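PDB 5M41: nigritoxine from Vibrio nigripulchritudo, which is a bacterial toxin that acts on crustaceans and insects. Local coordinates for residues 598-608 with 640-651; 485-494 with 560-568. All coordinates share one frame; numbering follows the deposited sequence.

Contact 1: 598-608 with 640-651; sequences HLTLESNAFLT and FDLKDIPDNIHF
Asn604, in the first turn of helix 603-614, reaches across to the loop that leads into strand 649-652 and grips Ile645 at both ends of its backbone. Asn604 CB lies 3.4 Å from Leu642 O. The torsion about CA-CB sets CG beside the backbone N (chi1 -72°), and the amide reaches the 640-651 loop, with Asn604 CG 3.6 Å from both Leu642 O and Ile645 O. At the tip, Asn604 OD1 accepts the backbone N-H of Ile645 on a lone pair, in the amide plane, at 2.9 Å. Asn604 ND2 in turn donates to Ile645 O, and also to Lys637 O just upstream, so both polar atoms of this buried amide are satisfied and its rotation is fixed.

On one side of this bridge Ser603 OG donates to a lone pair of Asp647 O at 2.9 Å, while a water joins Asn604 N to Asn648 OD1. Further along the helix, Thr608 OG1 takes the N-H of Leu642 at 3.2 Å and gives its own proton to Asn604 O. Ala605 sets its CB over one face of the Phe640 ring, 3.7 Å from the centroid, a CH-pi contact, and Leu607 crosses Leu642 at about a right angle.

Before the helix the two segments pair as strands. Leu599 faces Phe651 and Leu601 faces Ile649 in hydrogen-bonded pairs, their apolar side chains lying side by side beneath helices 667-676 and 719-731. Thr600 and His650, the non-hydrogen-bonded pair between them, project from the other face, where Thr600 OG1 meets His650 ND1 at 2.9 Å in the plane of the imidazole. Strand 594-601 pairs here with 649-652 and on its other side with 583-589, in an antiparallel six-stranded sheet with helices on the Leu599/Leu601/Phe651 face, an alpha+beta arrangement in which a helical excursion links neighbouring antiparallel strands.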
loop_
_atom_site.group_PDB
_atom_site.type_symbol
_atom_site.label_atom_id
_atom_site.label_comp_id
_atom_site.label_asym_id
_atom_site.label_seq_id
_atom_site.Cartn_x
_atom_site.Cartn_y
_atom_site.Cartn_z
ATOM N N HIS A 598 8.999 -43.415 3.452
ATOM C CA HIS A 598 9.924 -42.370 3.943
ATOM C C HIS A 598 9.617 -41.026 3.346
ATOM O O HIS A 598 9.003 -40.942 2.276
ATOM C CB HIS A 598 11.383 -42.740 3.663
ATOM C CG HIS A 598 11.722 -42.818 2.193
ATOM N ND1 HIS A 598 11.418 -43.906 1.429
ATOM C CD2 HIS A 598 12.355 -41.906 1.348
ATOM C CE1 HIS A 598 11.835 -43.691 0.160
ATOM N NE2 HIS A 598 12.411 -42.470 0.113
ATOM N N LEU A 599 10.038 -39.968 4.045
ATOM C CA LEU A 599 9.886 -38.583 3.577
ATOM C C LEU A 599 11.193 -38.148 2.930
ATOM O O LEU A 599 12.284 -38.449 3.444
ATOM C CB LEU A 599 9.528 -37.632 4.735
ATOM C CG LEU A 599 9.189 -36.177 4.340
ATOM C CD1 LEU A 599 8.068 -35.633 5.207
ATOM C CD2 LEU A 599 10.420 -35.259 4.372
ATOM N N THR A 600 11.084 -37.448 1.813
ATOM C CA THR A 600 12.255 -36.983 1.094
ATOM C C THR A 600 12.264 -35.477 1.009
ATOM O O THR A 600 11.264 -34.870 0.646
ATOM C CB THR A 600 12.311 -37.555 -0.330
ATOM O OG1 THR A 600 12.587 -38.950 -0.232
ATOM C CG2 THR A 600 13.432 -36.895 -1.152
ATOM N N LEU A 601 13.405 -34.904 1.369
ATOM C CA LEU A 601 13.674 -33.498 1.189
ATOM C C LEU A 601 14.459 -33.337 -0.106
ATOM O O LEU A 601 15.491 -33.990 -0.297
ATOM C CB LEU A 601 14.506 -32.965 2.374
ATOM C CG LEU A 601 15.044 -31.537 2.198
ATOM C CD1 LEU A 601 13.909 -30.504 2.146
ATOM C CD2 LEU A 601 16.064 -31.213 3.287
ATOM N N GLU A 602 13.971 -32.454 -0.968
ATOM C CA GLU A 602 14.580 -32.179 -2.255
ATOM C C GLU A 602 15.747 -31.177 -2.109
ATOM O O GLU A 602 15.577 -29.963 -2.269
ATOM C CB GLU A 602 13.501 -31.677 -3.214
ATOM C CG GLU A 602 12.435 -32.720 -3.528
ATOM C CD GLU A 602 11.066 -32.108 -3.823
ATOM O OE1 GLU A 602 11.002 -30.970 -4.326
ATOM O OE2 GLU A 602 10.040 -32.766 -3.553
ATOM N N SER A 603 16.926 -31.723 -1.832
ATOM C CA SER A 603 18.075 -30.957 -1.354
ATOM C C SER A 603 18.412 -29.747 -2.202
ATOM O O SER A 603 18.404 -28.625 -1.702
ATOM C CB SER A 603 19.295 -31.869 -1.261
ATOM O OG SER A 603 19.037 -32.909 -0.344
ATOM N N ASN A 604 18.694 -29.977 -3.480
ATOM C CA ASN A 604 19.178 -28.915 -4.349
ATOM C C ASN A 604 18.081 -27.934 -4.725
ATOM O O ASN A 604 18.355 -26.734 -4.887
ATOM C CB ASN A 604 19.897 -29.479 -5.591
ATOM C CG ASN A 604 21.258 -30.089 -5.253
ATOM O OD1 ASN A 604 22.011 -29.558 -4.439
ATOM N ND2 ASN A 604 21.574 -31.209 -5.881
ATOM N N ALA A 605 16.844 -28.424 -4.827
ATOM C CA ALA A 605 15.732 -27.529 -5.164
ATOM C C ALA A 605 15.587 -26.559 -3.992
ATOM O O ALA A 605 15.500 -25.348 -4.203
ATOM C CB ALA A 605 14.434 -28.294 -5.406
ATOM N N PHE A 606 15.591 -27.122 -2.777
ATOM C CA PHE A 606 15.465 -26.351 -1.545
ATOM C C PHE A 606 16.653 -25.398 -1.421
ATOM O O PHE A 606 16.471 -24.204 -1.206
ATOM C CB PHE A 606 15.373 -27.283 -0.315
ATOM C CG PHE A 606 15.172 -26.548 1.005
ATOM C CD1 PHE A 606 13.916 -26.010 1.354
ATOM C CD2 PHE A 606 16.230 -26.391 1.903
ATOM C CE1 PHE A 606 13.727 -25.343 2.565
ATOM C CE2 PHE A 606 16.041 -25.727 3.115
ATOM C CZ PHE A 606 14.797 -25.206 3.451
ATOM N N LEU A 607 17.863 -25.935 -1.605
ATOM C CA LEU A 607 19.092 -25.131 -1.519
ATOM C C LEU A 607 19.027 -23.926 -2.466
ATOM O O LEU A 607 19.294 -22.788 -2.048
ATOM C CB LEU A 607 20.364 -25.972 -1.798
ATOM C CG LEU A 607 21.709 -25.232 -1.864
ATOM C CD1 LEU A 607 21.989 -24.453 -0.571
ATOM C CD2 LEU A 607 22.876 -26.164 -2.216
ATOM N N THR A 608 18.665 -24.181 -3.721
ATOM C CA THR A 608 18.636 -23.139 -4.745
ATOM C C THR A 608 17.601 -22.104 -4.378
ATOM O O THR A 608 17.884 -20.899 -4.403
ATOM C CB THR A 608 18.356 -23.700 -6.157
ATOM O OG1 THR A 608 19.427 -24.578 -6.530
ATOM C CG2 THR A 608 18.291 -22.568 -7.189
ATOM N N PHE A 640 19.138 -28.167 -11.024
ATOM C CA PHE A 640 18.930 -26.793 -10.524
ATOM C C PHE A 640 20.232 -25.994 -10.610
ATOM O O PHE A 640 21.300 -26.583 -10.748
ATOM C CB PHE A 640 18.411 -26.810 -9.081
ATOM C CG PHE A 640 17.029 -27.381 -8.950
ATOM C CD1 PHE A 640 15.911 -26.567 -9.084
ATOM C CD2 PHE A 640 16.847 -28.735 -8.694
ATOM C CE1 PHE A 640 14.634 -27.092 -8.969
ATOM C CE2 PHE A 640 15.567 -29.274 -8.570
ATOM C CZ PHE A 640 14.457 -28.453 -8.720
ATOM N N ASP A 641 20.149 -24.667 -10.521
ATOM C CA ASP A 641 21.344 -23.806 -10.579
ATOM C C ASP A 641 22.411 -24.255 -9.581
ATOM O O ASP A 641 23.608 -24.218 -9.869
ATOM C CB ASP A 641 20.977 -22.345 -10.321
ATOM C CG ASP A 641 22.193 -21.413 -10.356
ATOM O OD1 ASP A 641 22.690 -21.117 -11.467
ATOM O OD2 ASP A 641 22.644 -20.964 -9.274
ATOM N N LEU A 642 21.980 -24.683 -8.399
ATOM C CA LEU A 642 22.918 -25.204 -7.432
ATOM C C LEU A 642 22.814 -26.716 -7.410
ATOM O O LEU A 642 21.709 -27.278 -7.393
ATOM C CB LEU A 642 22.696 -24.588 -6.044
ATOM C CG LEU A 642 22.838 -23.071 -5.975
ATOM C CD1 LEU A 642 22.672 -22.607 -4.533
ATOM C CD2 LEU A 642 24.175 -22.577 -6.553
ATOM N N LYS A 643 23.977 -27.366 -7.433
ATOM C CA LYS A 643 24.047 -28.821 -7.527
ATOM C C LYS A 643 24.901 -29.375 -6.399
ATOM O O LYS A 643 25.277 -30.543 -6.411
ATOM C CB LYS A 643 24.625 -29.228 -8.881
ATOM C CG LYS A 643 24.077 -28.428 -10.056
ATOM C CD LYS A 643 24.569 -28.992 -11.380
ATOM C CE LYS A 643 23.596 -28.725 -12.525
ATOM N NZ LYS A 643 23.158 -27.314 -12.624
ATOM N N ASP A 644 25.184 -28.537 -5.407
ATOM C CA ASP A 644 26.157 -28.879 -4.358
ATOM C C ASP A 644 25.836 -30.110 -3.518
ATOM O O ASP A 644 26.758 -30.796 -3.077
ATOM C CB ASP A 644 26.371 -27.681 -3.434
ATOM C CG ASP A 644 26.811 -26.453 -4.198
ATOM O OD1 ASP A 644 28.031 -26.357 -4.491
ATOM O OD2 ASP A 644 25.940 -25.614 -4.532
ATOM N N ILE A 645 24.555 -30.366 -3.250
ATOM C CA ILE A 645 24.203 -31.522 -2.432
ATOM C C ILE A 645 24.141 -32.756 -3.328
ATOM O O ILE A 645 23.370 -32.783 -4.303
ATOM C CB ILE A 645 22.874 -31.366 -1.672
ATOM C CG1 ILE A 645 22.701 -29.938 -1.091
ATOM C CG2 ILE A 645 22.775 -32.435 -0.593
ATOM C CD1 ILE A 645 23.773 -29.507 -0.086
ATOM N N PRO A 646 24.960 -33.775 -3.014
ATOM C CA PRO A 646 25.077 -34.970 -3.874
ATOM C C PRO A 646 23.787 -35.793 -4.029
ATOM O O PRO A 646 23.674 -36.554 -4.973
ATOM C CB PRO A 646 26.158 -35.796 -3.172
ATOM C CG PRO A 646 26.979 -34.778 -2.416
ATOM C CD PRO A 646 25.959 -33.784 -1.924
ATOM N N ASP A 647 22.825 -35.649 -3.118
ATOM C CA ASP A 647 21.582 -36.433 -3.203
ATOM C C ASP A 647 20.488 -35.771 -2.381
ATOM O O ASP A 647 20.757 -34.852 -1.605
ATOM C CB ASP A 647 21.814 -37.868 -2.683
ATOM C CG ASP A 647 20.851 -38.904 -3.301
ATOM O OD1 ASP A 647 19.901 -38.533 -4.036
ATOM O OD2 ASP A 647 21.063 -40.119 -3.057
ATOM N N ASN A 648 19.260 -36.247 -2.556
ATOM C CA ASN A 648 18.152 -35.908 -1.688
ATOM C C ASN A 648 18.362 -36.507 -0.327
ATOM O O ASN A 648 19.140 -37.427 -0.172
ATOM C CB ASN A 648 16.828 -36.415 -2.278
ATOM C CG ASN A 648 16.407 -35.614 -3.495
ATOM O OD1 ASN A 648 16.876 -34.489 -3.704
ATOM N ND2 ASN A 648 15.529 -36.185 -4.307
ATOM N N ILE A 649 17.627 -35.977 0.639
ATOM C CA ILE A 649 17.773 -36.261 2.054
ATOM C C ILE A 649 16.506 -36.998 2.507
ATOM O O ILE A 649 15.416 -36.626 2.114
ATOM C CB ILE A 649 17.919 -34.913 2.806
ATOM C CG1 ILE A 649 19.374 -34.427 2.721
ATOM C CG2 ILE A 649 17.446 -35.017 4.239
ATOM C CD1 ILE A 649 19.601 -32.966 3.069
ATOM N N HIS A 650 16.657 -38.037 3.324
ATOM C CA HIS A 650 15.529 -38.902 3.695
ATOM C C HIS A 650 15.306 -38.992 5.177
ATOM O O HIS A 650 16.259 -39.070 5.958
ATOM C CB HIS A 650 15.721 -40.308 3.105
ATOM C CG HIS A 650 16.057 -40.309 1.626
ATOM N ND1 HIS A 650 15.156 -39.980 0.675
ATOM C CD2 HIS A 650 17.256 -40.593 0.953
ATOM C CE1 HIS A 650 15.745 -40.048 -0.548
ATOM N NE2 HIS A 650 17.021 -40.434 -0.373
ATOM N N PHE A 651 14.037 -38.976 5.570
ATOM C CA PHE A 651 13.619 -39.177 6.952
ATOM C C PHE A 651 12.633 -40.341 6.971
ATOM O O PHE A 651 11.872 -40.527 6.022
ATOM C CB PHE A 651 12.846 -37.968 7.469
ATOM C CG PHE A 651 13.646 -36.694 7.575
ATOM C CD1 PHE A 651 14.097 -36.249 8.815
ATOM C CD2 PHE A 651 13.836 -35.878 6.465
ATOM C CE1 PHE A 651 14.786 -35.047 8.933
ATOM C CE2 PHE A 651 14.517 -34.669 6.575
ATOM C CZ PHE A 651 14.992 -34.257 7.814
HETATM O O HOH W 1 18.849 -32.792 -4.420
#

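Contact 2: 485-494 with 560-568; sequences ISKSNPNGNV and FNNIGDLGV
Asn493 and Asn562 are joined by a pair of hydrogen bonds that tie a side-chain amide to a backbone. Asn493 OD1 receives the N-H of Asn562 at 2.9 Å, and Asn493 ND2 returns a bond to Asn562 O at 3.0 Å, nearly straight at 169° although the donor stands above the carbonyl plane. Asn493 ND2 also bonds to Tyr511 O of strand 505-515. The amide thus takes both N and O of Asn562, in the edge strand 560-562, as the backbone of an adjoining strand could.

The partners are themselves braced by local turns. In 485-494 a type I beta turn runs from Asn489 to Gly492, and the Asn489 amide spans it, accepting from Asn493 N and donating to Asn493 O. Asn562 OD1 accepts from Gly564 N in an Asx turn, while Asn562 ND2, with CG anti to the backbone N (chi1 -177°), reaches Asp565 O at 2.9 Å.

Flat groups also meet: the amides of Asn491 and Asn562 stack with their planes 15° apart. Water bridges Asn491 O to Asn562 ND2, and another links Val494 N to Phe560 O.

Apolar contact lies at the exposed end, where Ile485 CD1 touches Leu566 CD2 at 3.7 Å.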
loop_
_atom_site.group_PDB
_atom_site.type_symbol
_atom_site.label_atom_id
_atom_site.label_comp_id
_atom_site.label_asym_id
_atom_site.label_seq_id
_atom_site.Cartn_x
_atom_site.Cartn_y
_atom_site.Cartn_z
ATOM N N ILE A 485 -8.180 -45.142 -13.031
ATOM C CA ILE A 485 -6.933 -45.475 -13.718
ATOM C C ILE A 485 -7.159 -45.538 -15.222
ATOM O O ILE A 485 -8.155 -46.106 -15.673
ATOM C CB ILE A 485 -6.351 -46.819 -13.221
ATOM C CG1 ILE A 485 -5.992 -46.727 -11.728
ATOM C CG2 ILE A 485 -5.131 -47.232 -14.050
ATOM C CD1 ILE A 485 -5.346 -47.978 -11.160
ATOM N N SER A 486 -6.250 -44.943 -15.992
ATOM C CA SER A 486 -6.301 -45.024 -17.459
ATOM C C SER A 486 -4.884 -44.956 -18.004
ATOM O O SER A 486 -3.935 -44.861 -17.225
ATOM C CB SER A 486 -7.216 -43.940 -18.074
ATOM O OG SER A 486 -6.796 -42.614 -17.762
ATOM N N LYS A 487 -4.738 -45.003 -19.330
ATOM C CA LYS A 487 -3.413 -45.021 -19.968
ATOM C C LYS A 487 -2.550 -43.832 -19.559
ATOM O O LYS A 487 -1.381 -43.997 -19.219
ATOM C CB LYS A 487 -3.540 -45.047 -21.500
ATOM C CG LYS A 487 -2.220 -45.299 -22.225
ATOM C CD LYS A 487 -2.402 -45.296 -23.734
ATOM C CE LYS A 487 -1.146 -45.807 -24.426
ATOM N NZ LYS A 487 -1.464 -46.433 -25.747
ATOM N N SER A 488 -3.145 -42.642 -19.609
ATOM C CA SER A 488 -2.443 -41.385 -19.377
ATOM C C SER A 488 -2.564 -40.898 -17.935
ATOM O O SER A 488 -2.011 -39.863 -17.561
ATOM C CB SER A 488 -2.957 -40.319 -20.333
ATOM O OG SER A 488 -2.105 -40.233 -21.458
ATOM N N ASN A 489 -3.325 -41.646 -17.151
ATOM C CA ASN A 489 -3.414 -41.463 -15.729
ATOM C C ASN A 489 -3.208 -42.812 -15.056
ATOM O O ASN A 489 -4.084 -43.278 -14.331
ATOM C CB ASN A 489 -4.773 -40.871 -15.354
ATOM C CG ASN A 489 -4.845 -40.458 -13.894
ATOM O OD1 ASN A 489 -3.826 -40.431 -13.176
ATOM N ND2 ASN A 489 -6.049 -40.139 -13.440
ATOM N N PRO A 490 -2.044 -43.452 -15.288
ATOM C CA PRO A 490 -1.883 -44.802 -14.732
ATOM C C PRO A 490 -1.970 -44.827 -13.209
ATOM O O PRO A 490 -2.288 -45.877 -12.642
ATOM C CB PRO A 490 -0.467 -45.215 -15.181
ATOM C CG PRO A 490 0.239 -43.924 -15.443
ATOM C CD PRO A 490 -0.821 -42.999 -15.976
ATOM N N ASN A 491 -1.691 -43.697 -12.549
ATOM C CA ASN A 491 -1.649 -43.722 -11.094
ATOM C C ASN A 491 -3.036 -43.519 -10.511
ATOM O O ASN A 491 -3.245 -43.718 -9.310
ATOM C CB ASN A 491 -0.630 -42.704 -10.525
ATOM C CG ASN A 491 0.806 -43.025 -10.916
ATOM O OD1 ASN A 491 1.630 -42.118 -11.112
ATOM N ND2 ASN A 491 1.119 -44.308 -11.036
ATOM N N GLY A 492 -3.982 -43.120 -11.358
ATOM C CA GLY A 492 -5.333 -42.843 -10.894
ATOM C C GLY A 492 -5.383 -41.566 -10.069
ATOM O O GLY A 492 -6.078 -41.501 -9.036
ATOM N N ASN A 493 -4.656 -40.542 -10.528
ATOM C CA ASN A 493 -4.668 -39.251 -9.855
ATOM C C ASN A 493 -6.048 -38.622 -9.965
ATOM O O ASN A 493 -6.719 -38.753 -11.000
ATOM C CB ASN A 493 -3.554 -38.322 -10.380
ATOM C CG ASN A 493 -2.185 -38.727 -9.877
ATOM O OD1 ASN A 493 -2.055 -39.228 -8.769
ATOM N ND2 ASN A 493 -1.159 -38.530 -10.693
ATOM N N VAL A 494 -6.483 -38.009 -8.869
ATOM C CA VAL A 494 -7.842 -37.481 -8.728
ATOM C C VAL A 494 -7.965 -36.138 -9.421
ATOM O O VAL A 494 -7.092 -35.255 -9.282
ATOM C CB VAL A 494 -8.236 -37.347 -7.238
ATOM C CG1 VAL A 494 -9.629 -36.752 -7.086
ATOM C CG2 VAL A 494 -8.152 -38.706 -6.543
ATOM N N PHE A 560 -2.672 -34.238 -2.774
ATOM C CA PHE A 560 -1.498 -35.021 -3.166
ATOM C C PHE A 560 -1.793 -35.805 -4.427
ATOM O O PHE A 560 -2.953 -36.146 -4.709
ATOM C CB PHE A 560 -1.095 -35.996 -2.057
ATOM C CG PHE A 560 -0.513 -35.336 -0.840
ATOM C CD1 PHE A 560 0.870 -35.379 -0.605
ATOM C CD2 PHE A 560 -1.335 -34.710 0.097
ATOM C CE1 PHE A 560 1.425 -34.790 0.523
ATOM C CE2 PHE A 560 -0.792 -34.129 1.237
ATOM C CZ PHE A 560 0.589 -34.157 1.443
ATOM N N ASN A 561 -0.735 -36.066 -5.191
ATOM C CA ASN A 561 -0.788 -36.901 -6.384
ATOM C C ASN A 561 0.384 -37.838 -6.346
ATOM O O ASN A 561 1.402 -37.531 -5.711
ATOM C CB ASN A 561 -0.684 -36.062 -7.653
ATOM C CG ASN A 561 -1.870 -35.165 -7.845
ATOM O OD1 ASN A 561 -1.804 -33.949 -7.576
ATOM N ND2 ASN A 561 -2.977 -35.749 -8.264
ATOM N N ASN A 562 0.241 -38.972 -7.031
ATOM C CA ASN A 562 1.341 -39.891 -7.232
ATOM C C ASN A 562 2.022 -39.473 -8.530
ATOM O O ASN A 562 1.448 -39.592 -9.612
ATOM C CB ASN A 562 0.818 -41.331 -7.296
ATOM C CG ASN A 562 1.924 -42.368 -7.422
ATOM O OD1 ASN A 562 3.130 -42.067 -7.389
ATOM N ND2 ASN A 562 1.510 -43.612 -7.557
ATOM N N ILE A 563 3.224 -38.925 -8.406
ATOM C CA ILE A 563 4.013 -38.540 -9.576
ATOM C C ILE A 563 5.028 -39.647 -9.886
ATOM O O ILE A 563 5.869 -39.508 -10.778
ATOM C CB ILE A 563 4.714 -37.168 -9.380
ATOM C CG1 ILE A 563 5.612 -37.185 -8.117
ATOM C CG2 ILE A 563 3.678 -36.040 -9.363
ATOM C CD1 ILE A 563 6.615 -36.046 -8.012
ATOM N N GLY A 564 4.949 -40.743 -9.138
ATOM C CA GLY A 564 5.814 -41.901 -9.382
ATOM C C GLY A 564 5.095 -42.992 -10.164
ATOM O O GLY A 564 4.473 -42.725 -11.202
ATOM N N ASP A 565 5.159 -44.220 -9.652
ATOM C CA ASP A 565 4.594 -45.400 -10.345
ATOM C C ASP A 565 3.525 -46.121 -9.546
ATOM O O ASP A 565 3.244 -45.745 -8.407
ATOM C CB ASP A 565 5.711 -46.373 -10.666
ATOM C CG ASP A 565 6.657 -45.825 -11.688
ATOM O OD1 ASP A 565 6.190 -45.059 -12.563
ATOM O OD2 ASP A 565 7.862 -46.145 -11.613
ATOM N N LEU A 566 2.935 -47.162 -10.144
ATOM C CA LEU A 566 1.909 -47.961 -9.469
ATOM C C LEU A 566 1.946 -49.453 -9.847
ATOM O O LEU A 566 1.899 -49.811 -11.023
ATOM C CB LEU A 566 0.514 -47.374 -9.722
ATOM C CG LEU A 566 -0.654 -48.071 -9.008
ATOM C CD1 LEU A 566 -0.656 -47.765 -7.517
ATOM C CD2 LEU A 566 -1.972 -47.648 -9.644
ATOM N N GLY A 567 2.013 -50.311 -8.834
ATOM C CA GLY A 567 2.072 -51.760 -9.025
ATOM C C GLY A 567 2.903 -52.375 -7.920
ATOM O O GLY A 567 3.609 -51.653 -7.194
ATOM N N VAL A 568 2.837 -53.702 -7.802
ATOM C CA VAL A 568 3.433 -54.425 -6.673
ATOM C C VAL A 568 4.931 -54.173 -6.441
ATOM O O VAL A 568 5.341 -53.860 -5.317
ATOM C CB VAL A 568 3.104 -55.943 -6.677
ATOM C CG1 VAL A 568 3.957 -56.689 -5.650
ATOM C CG2 VAL A 568 1.629 -56.163 -6.375
HETATM O O HOH W 2 -1.179 -44.107 -7.459
HETATM O O HOH W 3 -4.725 -37.625 -6.888
#

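Overall arrangement
Contact 1 and contact 2 both reach the six-stranded antiparallel sheet, but at different places: contact 1 holds strands 594-601 and 649-652 in its interior, whereas contact 2 lies at one of its two outermost strands, 560-562. Their centres are 24 Å apart, and they do not touch. Contact 1 is largely buried and mixes regular strand pairing with apolar packing and helix-to-loop hydrogen bonds. Contact 2, smaller and only partly buried, relies on asparagine amides and bridging waters, with one apolar side-chain contact across the segments, Ile485 with Leu566. It joins this sheet to the loop before strand 496-500, the first strand of a separate four-stranded sheet, so it links two sheets where contact 1 builds one.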